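Local coordinates for uncharacterized protein (Bacteroides ovatus, PDB 5CAG) that probably anchors fimbriae to the bacterial outer membrane, as a predicted lipoprotein of the FimB/Mfa2 family, at residues D47-D52 and K63-R68; F41-G46 and G67-V72; P16-D21 and L125-S130. All blocks are in the same frame, centred on the assembly; numbering follows the deposited sequence.

Interaction 1: D47-D52 and K63-R68; sequences DGRKVD and KVPPGR. With SO4 (sulfate ion), chain C.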
loop_
_atom_site.group_PDB
_atom_site.type_symbol
_atom_site.label_atom_id
_atom_site.label_comp_id
_atom_site.label_asym_id
_atom_site.label_seq_id
_atom_site.Cartn_x
_atom_site.Cartn_y
_atom_site.Cartn_z
ATOM N N ASP A 47 -16.649 13.324 -21.414
ATOM C CA ASP A 47 -17.399 12.072 -21.292
ATOM C C ASP A 47 -16.474 10.810 -21.283
ATOM O O ASP A 47 -16.709 9.869 -22.061
ATOM C CB ASP A 47 -18.455 11.979 -22.418
ATOM N N GLY A 48 -15.480 10.798 -20.373
ATOM C CA GLY A 48 -14.548 9.685 -20.162
ATOM C C GLY A 48 -13.351 9.559 -21.096
ATOM O O GLY A 48 -12.870 8.440 -21.331
ATOM N N ARG A 49 -12.847 10.712 -21.621
ATOM C CA ARG A 49 -11.673 10.824 -22.518
ATOM C C ARG A 49 -10.329 10.800 -21.671
ATOM O O ARG A 49 -9.576 11.797 -21.600
ATOM C CB ARG A 49 -11.776 12.069 -23.462
ATOM C CG ARG A 49 -12.308 13.370 -22.830
ATOM C CD ARG A 49 -11.620 14.620 -23.354
ATOM N NE ARG A 49 -12.077 15.849 -22.688
ATOM C CZ ARG A 49 -11.272 16.718 -22.080
ATOM N NH1 ARG A 49 -9.966 16.504 -22.038
ATOM N NH2 ARG A 49 -11.769 17.813 -21.516
ATOM N N LYS A 50 -10.065 9.635 -21.024
ATOM C CA LYS A 50 -8.897 9.452 -20.181
ATOM C C LYS A 50 -7.627 9.251 -21.018
ATOM O O LYS A 50 -7.566 8.369 -21.878
ATOM C CB LYS A 50 -9.091 8.324 -19.137
ATOM C CG LYS A 50 -9.139 6.882 -19.632
ATOM C CD LYS A 50 -8.475 5.955 -18.602
ATOM C CE LYS A 50 -8.227 4.554 -19.111
ATOM N NZ LYS A 50 -7.742 3.659 -18.035
ATOM N N VAL A 51 -6.636 10.125 -20.785
ATOM C CA VAL A 51 -5.321 10.112 -21.422
ATOM C C VAL A 51 -4.423 9.340 -20.473
ATOM O O VAL A 51 -4.218 9.731 -19.321
ATOM C CB VAL A 51 -4.808 11.531 -21.764
ATOM C CG1 VAL A 51 -3.454 11.488 -22.472
ATOM C CG2 VAL A 51 -5.837 12.288 -22.603
ATOM N N ASP A 52 -3.960 8.193 -20.952
ATOM C CA ASP A 52 -3.187 7.196 -20.227
ATOM C C ASP A 52 -1.846 6.979 -20.899
ATOM O O ASP A 52 -1.803 6.870 -22.123
ATOM C CB ASP A 52 -4.031 5.910 -20.270
ATOM C CG ASP A 52 -3.487 4.668 -19.607
ATOM O OD1 ASP A 52 -2.295 4.349 -19.821
ATOM O OD2 ASP A 52 -4.285 3.937 -18.994
ATOM N N LYS A 63 1.226 13.692 -24.810
ATOM C CA LYS A 63 0.352 14.700 -25.419
ATOM C C LYS A 63 -1.054 14.657 -24.833
ATOM O O LYS A 63 -1.862 13.785 -25.140
ATOM C CB LYS A 63 0.351 14.625 -26.958
ATOM C CG LYS A 63 1.620 15.240 -27.558
ATOM C CD LYS A 63 1.838 14.831 -29.005
ATOM C CE LYS A 63 3.154 15.325 -29.563
ATOM N NZ LYS A 63 3.302 15.001 -31.012
ATOM N N VAL A 64 -1.309 15.624 -23.960
ATOM C CA VAL A 64 -2.563 15.845 -23.259
ATOM C C VAL A 64 -3.293 16.992 -23.964
ATOM O O VAL A 64 -2.712 18.072 -24.132
ATOM C CB VAL A 64 -2.296 16.150 -21.751
ATOM C CG1 VAL A 64 -3.560 16.572 -21.016
ATOM C CG2 VAL A 64 -1.663 14.956 -21.054
ATOM N N PRO A 65 -4.563 16.813 -24.380
ATOM C CA PRO A 65 -5.292 17.955 -24.975
ATOM C C PRO A 65 -5.705 18.949 -23.877
ATOM O O PRO A 65 -5.763 18.542 -22.716
ATOM C CB PRO A 65 -6.497 17.301 -25.648
ATOM C CG PRO A 65 -6.715 16.021 -24.896
ATOM C CD PRO A 65 -5.418 15.613 -24.250
ATOM N N PRO A 66 -5.989 20.241 -24.155
ATOM C CA PRO A 66 -6.349 21.149 -23.045
ATOM C C PRO A 66 -7.678 20.777 -22.359
ATOM O O PRO A 66 -8.540 20.111 -22.952
ATOM C CB PRO A 66 -6.409 22.528 -23.714
ATOM C CG PRO A 66 -5.626 22.370 -24.989
ATOM C CD PRO A 66 -5.933 20.969 -25.435
ATOM N N GLY A 67 -7.792 21.161 -21.090
ATOM C CA GLY A 67 -8.964 20.898 -20.263
ATOM C C GLY A 67 -8.648 20.692 -18.795
ATOM O O GLY A 67 -7.475 20.681 -18.399
ATOM N N ARG A 68 -9.710 20.552 -17.973
ATOM C CA ARG A 68 -9.606 20.288 -16.534
ATOM C C ARG A 68 -9.570 18.784 -16.313
ATOM O O ARG A 68 -10.440 18.061 -16.823
ATOM C CB ARG A 68 -10.775 20.905 -15.744
ATOM C CG ARG A 68 -10.771 22.425 -15.566
ATOM C CD ARG A 68 -11.843 22.893 -14.572
ATOM N NE ARG A 68 -13.138 22.223 -14.761
ATOM C CZ ARG A 68 -13.781 21.528 -13.825
ATOM N NH1 ARG A 68 -13.283 21.432 -12.596
ATOM N NH2 ARG A 68 -14.936 20.936 -14.105
HETATM S S SO4 C . 1.817 10.297 -26.854
HETATM O O1 SO4 C . 1.154 10.163 -28.156
HETATM O O2 SO4 C . 2.627 9.098 -26.608
HETATM O O3 SO4 C . 2.705 11.463 -26.867
HETATM O O4 SO4 C . 0.787 10.459 -25.807
#
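The flat guanidinium of R49 meets G67 at its edge, near its own plane, with R49 NH2 4.4 Å from G67 CA. The contact joins the turn before strand 51-56 to the segment leading into strand 67-75, at one end of a β-sandwich-like domain of the transthyretin clan, and R49 is the centre of an inverse γ-turn. A bend at chi2 (143°) helps carry the long chain across to the P66-G67 backbone, where R49 NH1 is 4.0 Å from P66 O, too far for a hydrogen bond. Glycine suits position 67: it tolerates a phi of 148° and presents only CA to the arginine.

The apolar part of the contact belongs to V51. With CG1 beside its carbonyl carbon and CG2 beside its N (chi1 -178°), the two methyls part: V51 CG2 slides past the ring of P65, 3.7 Å from P65 CD, while V51 CG1 is 4.2 Å from V64 CG2. V64 is buried and also touches F41 and I127, as suits a branched apolar side chain set among several strands. P65 and P66 keep the chain extended as it enters strand 67-75.

At the exposed end a sulfate, probably from the crystallisation liquor, lies by K63, whose backbone N, not its ammonium, makes weak hydrogen bonds of 3.4 Å to sulfate O3 and O4.

Interaction 2: F41-G46 and G67-V72; sequences FYPKNG and GRYSVV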
loop_
_atom_site.group_PDB
_atom_site.type_symbol
_atom_site.label_atom_id
_atom_site.label_comp_id
_atom_site.label_asym_id
_atom_site.label_seq_id
_atom_site.Cartn_x
_atom_site.Cartn_y
_atom_site.Cartn_z
ATOM N N PHE A 41 -4.827 10.758 -16.812
ATOM C CA PHE A 41 -5.486 12.045 -16.796
ATOM C C PHE A 41 -6.993 11.843 -16.941
ATOM O O PHE A 41 -7.444 11.503 -18.028
ATOM C CB PHE A 41 -4.941 12.889 -17.951
ATOM C CG PHE A 41 -3.654 13.618 -17.667
ATOM C CD1 PHE A 41 -2.434 12.962 -17.744
ATOM C CD2 PHE A 41 -3.658 14.976 -17.377
ATOM C CE1 PHE A 41 -1.242 13.651 -17.520
ATOM C CE2 PHE A 41 -2.467 15.654 -17.136
ATOM C CZ PHE A 41 -1.268 14.992 -17.231
ATOM N N TYR A 42 -7.769 12.004 -15.863
ATOM C CA TYR A 42 -9.212 11.827 -15.960
ATOM C C TYR A 42 -9.852 13.189 -16.245
ATOM O O TYR A 42 -9.716 14.117 -15.442
ATOM C CB TYR A 42 -9.815 11.166 -14.709
ATOM C CG TYR A 42 -9.233 9.810 -14.378
ATOM C CD1 TYR A 42 -8.112 9.690 -13.562
ATOM C CD2 TYR A 42 -9.831 8.645 -14.838
ATOM C CE1 TYR A 42 -7.584 8.445 -13.238
ATOM C CE2 TYR A 42 -9.315 7.393 -14.513
ATOM C CZ TYR A 42 -8.192 7.299 -13.711
ATOM O OH TYR A 42 -7.657 6.072 -13.407
ATOM N N PRO A 43 -10.518 13.354 -17.403
ATOM C CA PRO A 43 -11.142 14.642 -17.694
ATOM C C PRO A 43 -12.349 14.871 -16.795
ATOM O O PRO A 43 -13.097 13.926 -16.518
ATOM C CB PRO A 43 -11.531 14.509 -19.163
ATOM C CG PRO A 43 -11.766 13.072 -19.343
ATOM C CD PRO A 43 -10.784 12.373 -18.477
ATOM N N LYS A 44 -12.514 16.119 -16.322
ATOM C CA LYS A 44 -13.635 16.518 -15.476
ATOM C C LYS A 44 -14.836 16.952 -16.348
ATOM O O LYS A 44 -15.983 16.567 -16.076
ATOM C CB LYS A 44 -13.204 17.629 -14.524
ATOM C CG LYS A 44 -12.270 17.146 -13.430
ATOM C CD LYS A 44 -11.909 18.277 -12.489
ATOM C CE LYS A 44 -11.698 17.789 -11.082
ATOM N NZ LYS A 44 -11.896 18.871 -10.082
ATOM N N ASN A 45 -14.548 17.720 -17.423
ATOM C CA ASN A 45 -15.541 18.208 -18.388
ATOM C C ASN A 45 -16.055 17.052 -19.262
ATOM O O ASN A 45 -17.259 16.799 -19.298
ATOM C CB ASN A 45 -14.984 19.354 -19.304
ATOM C CG ASN A 45 -13.651 20.002 -18.937
ATOM O OD1 ASN A 45 -12.571 19.571 -19.379
ATOM N ND2 ASN A 45 -13.708 21.133 -18.236
ATOM N N GLY A 46 -15.118 16.367 -19.923
ATOM C CA GLY A 46 -15.337 15.282 -20.880
ATOM C C GLY A 46 -15.991 13.986 -20.429
ATOM O O GLY A 46 -15.849 13.552 -19.275
ATOM N N GLY A 67 -7.792 21.161 -21.090
ATOM C CA GLY A 67 -8.964 20.898 -20.263
ATOM C C GLY A 67 -8.648 20.692 -18.795
ATOM O O GLY A 67 -7.475 20.681 -18.399
ATOM N N ARG A 68 -9.710 20.552 -17.973
ATOM C CA ARG A 68 -9.606 20.288 -16.534
ATOM C C ARG A 68 -9.570 18.784 -16.313
ATOM O O ARG A 68 -10.440 18.061 -16.823
ATOM C CB ARG A 68 -10.775 20.905 -15.744
ATOM C CG ARG A 68 -10.771 22.425 -15.566
ATOM C CD ARG A 68 -11.843 22.893 -14.572
ATOM N NE ARG A 68 -13.138 22.223 -14.761
ATOM C CZ ARG A 68 -13.781 21.528 -13.825
ATOM N NH1 ARG A 68 -13.283 21.432 -12.596
ATOM N NH2 ARG A 68 -14.936 20.936 -14.105
ATOM N N TYR A 69 -8.570 18.316 -15.556
ATOM C CA TYR A 69 -8.364 16.904 -15.248
ATOM C C TYR A 69 -8.116 16.612 -13.782
ATOM O O TYR A 69 -7.805 17.502 -12.991
ATOM C CB TYR A 69 -7.120 16.378 -15.986
ATOM C CG TYR A 69 -7.178 16.458 -17.484
ATOM C CD1 TYR A 69 -7.733 15.426 -18.236
ATOM C CD2 TYR A 69 -6.615 17.532 -18.163
ATOM C CE1 TYR A 69 -7.788 15.493 -19.626
ATOM C CE2 TYR A 69 -6.669 17.615 -19.553
ATOM C CZ TYR A 69 -7.245 16.586 -20.281
ATOM O OH TYR A 69 -7.282 16.652 -21.647
ATOM N N SER A 70 -8.158 15.329 -13.455
ATOM C CA SER A 70 -7.742 14.749 -12.193
ATOM C C SER A 70 -6.569 13.860 -12.599
ATOM O O SER A 70 -6.653 13.243 -13.661
ATOM C CB SER A 70 -8.891 13.994 -11.542
ATOM O OG SER A 70 -9.892 14.876 -11.067
ATOM N N VAL A 71 -5.445 13.863 -11.877
ATOM C CA VAL A 71 -4.299 13.074 -12.350
ATOM C C VAL A 71 -3.863 12.025 -11.320
ATOM O O VAL A 71 -3.974 12.268 -10.109
ATOM C CB VAL A 71 -3.101 13.998 -12.736
ATOM C CG1 VAL A 71 -1.952 13.209 -13.357
ATOM C CG2 VAL A 71 -3.537 15.112 -13.674
ATOM N N VAL A 72 -3.341 10.879 -11.806
ATOM C CA VAL A 72 -2.756 9.832 -10.961
ATOM C C VAL A 72 -1.428 9.381 -11.580
ATOM O O VAL A 72 -1.320 9.258 -12.802
ATOM C CB VAL A 72 -3.641 8.598 -10.613
ATOM C CG1 VAL A 72 -4.846 8.970 -9.774
ATOM C CG2 VAL A 72 -4.048 7.820 -11.849
#
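F41, Y69 and V71 form the apolar centre of this antiparallel strand pair, which joins strands 36-43 and 67-75 of a transthyretin-clan β-sandwich-like domain. With CG beside the backbone N (chi1 -84°), the F41 ring turns its edge to the face of Y69 in a T-shaped stack, centroids 5.4 Å apart and planes at 90°. Over a face of F41 lies V71 CG2 in a CH-pi contact, 4.0 Å from the ring centroid. L125 and I127 of the next strand pack on the same side, so flat and branched apolar groups fill the interior together. P43 extends the patch: its CB is 3.9 Å from Y69 CE1. Proline fits here because, in a non-hydrogen-bonded pair with Y69, it owes no N-H to that strand.

On the other face of the sheet, Y42 CE1 meets V72 CG2 at 3.9 Å. Y42 and S70 form the hydrogen-bonded pair, Y42 N to S70 O and S70 N to Y42 O, both 2.8 Å. Their hydroxyls bond elsewhere, Y42 OH to E86 O and S70 OG to D123 O, while Y69 OH bonds P65 O.

Farther out, K44 N gives R68 O a nearly straight bond (2.9 Å, 173°). The K44 chain crosses R68 at about a right angle, its CD over a face of the guanidinium. Both cations form salt bridges with E124, whose carboxylate probably balances their closeness. Last comes N45, whose OD1 accepts a weak bond from R68 N at 3.3 Å.

Interaction 3: P16-D21 and L125-S130; sequences PVSGVD and LKIEKS
At one end of the β-sandwich-like domain, the chain entering strand 20-25 passes the chain leaving strand 118-127. Inside, V20 and I127 touch through their CG1 atoms, V20 CG1 to I127 CG1 at 4.2 Å, their side chains crossing at about a right angle. Both also touch L134, at the start of strand 134-154, with which both strands pair. I127 reaches F41 and Y69 as well, and V20 reaches V64. Such β-branched residues favour extended backbone while offering methyls to an interior assembled from several strands.

Beyond this pair lies S18, also buried. Its OG stands between the backbone N and the carbonyl carbon (chi1 60°), which turns the hydroxyl toward the departing loop, where S18 OG gives a weak hydrogen bond to E128 O at 3.3 Å. I127 CG2 is 3.9 Å from the same S18 OG, so this small polar side chain lies at the border between apolar interior and loop backbone. S18 CB lies against the backbone carbonyl of S130, whose own hydroxyl bonds E132 O, and P66 leans on S18 from a third loop.

On the outer side, K126 NZ and E128 OE2 form a salt bridge of 3.5 Å; long charged chains suit these solvent-exposed positions. Apolar side chains from two strands that both pair with strand 134-154 thus meet in the interior, consistent with a β-sandwich-like domain of the transthyretin clan.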
loop_
_atom_site.group_PDB
_atom_site.type_symbol
_atom_site.label_atom_id
_atom_site.label_comp_id
_atom_site.label_asym_id
_atom_site.label_seq_id
_atom_site.Cartn_x
_atom_site.Cartn_y
_atom_site.Cartn_z
ATOM N N PRO A 16 -6.067 19.117 -32.036
ATOM C CA PRO A 16 -4.799 19.711 -31.538
ATOM C C PRO A 16 -4.430 19.328 -30.092
ATOM O O PRO A 16 -5.305 19.261 -29.220
ATOM C CB PRO A 16 -5.035 21.226 -31.655
ATOM C CG PRO A 16 -6.512 21.393 -31.742
ATOM C CD PRO A 16 -7.025 20.169 -32.442
ATOM N N VAL A 17 -3.122 19.074 -29.845
ATOM C CA VAL A 17 -2.618 18.680 -28.526
ATOM C C VAL A 17 -1.397 19.484 -28.102
ATOM O O VAL A 17 -0.334 19.421 -28.731
ATOM C CB VAL A 17 -2.320 17.162 -28.385
ATOM C CG1 VAL A 17 -3.590 16.376 -28.089
ATOM C CG2 VAL A 17 -1.582 16.596 -29.603
ATOM N N SER A 18 -1.556 20.218 -26.999
ATOM C CA SER A 18 -0.465 20.950 -26.375
ATOM C C SER A 18 0.181 19.959 -25.417
ATOM O O SER A 18 -0.350 19.726 -24.331
ATOM C CB SER A 18 -0.968 22.221 -25.678
ATOM O OG SER A 18 -1.924 21.985 -24.656
ATOM N N GLY A 19 1.240 19.294 -25.876
ATOM C CA GLY A 19 1.943 18.279 -25.100
ATOM C C GLY A 19 2.500 18.759 -23.770
ATOM O O GLY A 19 2.747 19.958 -23.578
ATOM N N VAL A 20 2.673 17.822 -22.826
ATOM C CA VAL A 20 3.250 18.116 -21.517
ATOM C C VAL A 20 4.572 17.350 -21.376
ATOM O O VAL A 20 4.808 16.389 -22.109
ATOM C CB VAL A 20 2.306 17.880 -20.308
ATOM C CG1 VAL A 20 1.098 18.801 -20.352
ATOM C CG2 VAL A 20 1.884 16.426 -20.189
ATOM N N ASP A 21 5.443 17.815 -20.473
ATOM C CA ASP A 21 6.729 17.196 -20.210
ATOM C C ASP A 21 6.873 17.025 -18.706
ATOM O O ASP A 21 7.084 17.995 -17.964
ATOM C CB ASP A 21 7.884 18.011 -20.825
ATOM C CG ASP A 21 9.261 17.350 -20.831
ATOM O OD1 ASP A 21 9.429 16.282 -20.177
ATOM O OD2 ASP A 21 10.188 17.926 -21.437
ATOM N N LEU A 125 -6.113 19.733 -12.092
ATOM C CA LEU A 125 -5.042 20.306 -12.905
ATOM C C LEU A 125 -5.648 20.817 -14.206
ATOM O O LEU A 125 -6.319 20.052 -14.895
ATOM C CB LEU A 125 -3.938 19.269 -13.182
ATOM C CG LEU A 125 -2.713 19.762 -13.959
ATOM C CD1 LEU A 125 -1.870 20.681 -13.119
ATOM C CD2 LEU A 125 -1.862 18.616 -14.423
ATOM N N LYS A 126 -5.436 22.108 -14.536
ATOM C CA LYS A 126 -5.994 22.725 -15.745
ATOM C C LYS A 126 -4.887 22.936 -16.797
ATOM O O LYS A 126 -4.098 23.884 -16.691
ATOM C CB LYS A 126 -6.708 24.055 -15.385
ATOM C CG LYS A 126 -7.519 24.714 -16.506
ATOM C CD LYS A 126 -8.211 25.986 -16.018
ATOM C CE LYS A 126 -8.804 26.827 -17.126
ATOM N NZ LYS A 126 -9.108 28.219 -16.667
ATOM N N ILE A 127 -4.835 22.040 -17.809
ATOM C CA ILE A 127 -3.887 22.156 -18.920
ATOM C C ILE A 127 -4.467 23.188 -19.885
ATOM O O ILE A 127 -5.536 22.970 -20.457
ATOM C CB ILE A 127 -3.571 20.786 -19.600
ATOM C CG1 ILE A 127 -2.578 19.985 -18.772
ATOM C CG2 ILE A 127 -3.028 20.940 -21.024
ATOM C CD1 ILE A 127 -3.213 19.041 -17.936
ATOM N N GLU A 128 -3.792 24.330 -20.021
ATOM C CA GLU A 128 -4.278 25.390 -20.900
ATOM C C GLU A 128 -3.816 25.146 -22.342
ATOM O O GLU A 128 -2.922 24.317 -22.586
ATOM C CB GLU A 128 -3.812 26.771 -20.397
ATOM C CG GLU A 128 -4.475 27.230 -19.103
ATOM C CD GLU A 128 -5.685 28.141 -19.233
ATOM O OE1 GLU A 128 -6.290 28.202 -20.331
ATOM O OE2 GLU A 128 -6.033 28.796 -18.224
ATOM N N LYS A 129 -4.468 25.857 -23.301
ATOM C CA LYS A 129 -4.145 25.854 -24.732
ATOM C C LYS A 129 -2.770 26.515 -24.833
ATOM O O LYS A 129 -2.593 27.615 -24.300
ATOM C CB LYS A 129 -5.240 26.609 -25.527
ATOM C CG LYS A 129 -5.161 26.453 -27.044
ATOM C CD LYS A 129 -6.106 27.421 -27.769
ATOM C CE LYS A 129 -6.182 27.183 -29.264
ATOM N NZ LYS A 129 -7.112 28.131 -29.950
ATOM N N SER A 130 -1.766 25.800 -25.366
ATOM C CA SER A 130 -0.412 26.350 -25.430
ATOM C C SER A 130 0.335 25.928 -26.680
ATOM O O SER A 130 0.167 24.804 -27.186
ATOM C CB SER A 130 0.401 25.958 -24.199
ATOM O OG SER A 130 1.666 26.600 -24.208
#

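The three contacts cluster at one tip of the elongated chain, their centres 6 Å (interactions 1 and 2), 9 Å (1 and 3) and 12 Å (2 and 3) apart. Strand 67-75 ties them together: G67 and R68 belong to both interactions 1 and 2, while G67 N reaches I127 O of interaction 3 at 3.0 Å, a probable hydrogen bond. Likewise V51 O of interaction 1 lies 2.8 Å from F41 N of interaction 2, linking strands 51-56 and 36-43. F41 CE2 also packs on I127 CD1 at 3.6 Å, giving interactions 2 and 3 a common interior. The sulfate touches interaction 1 at K63, at its periphery.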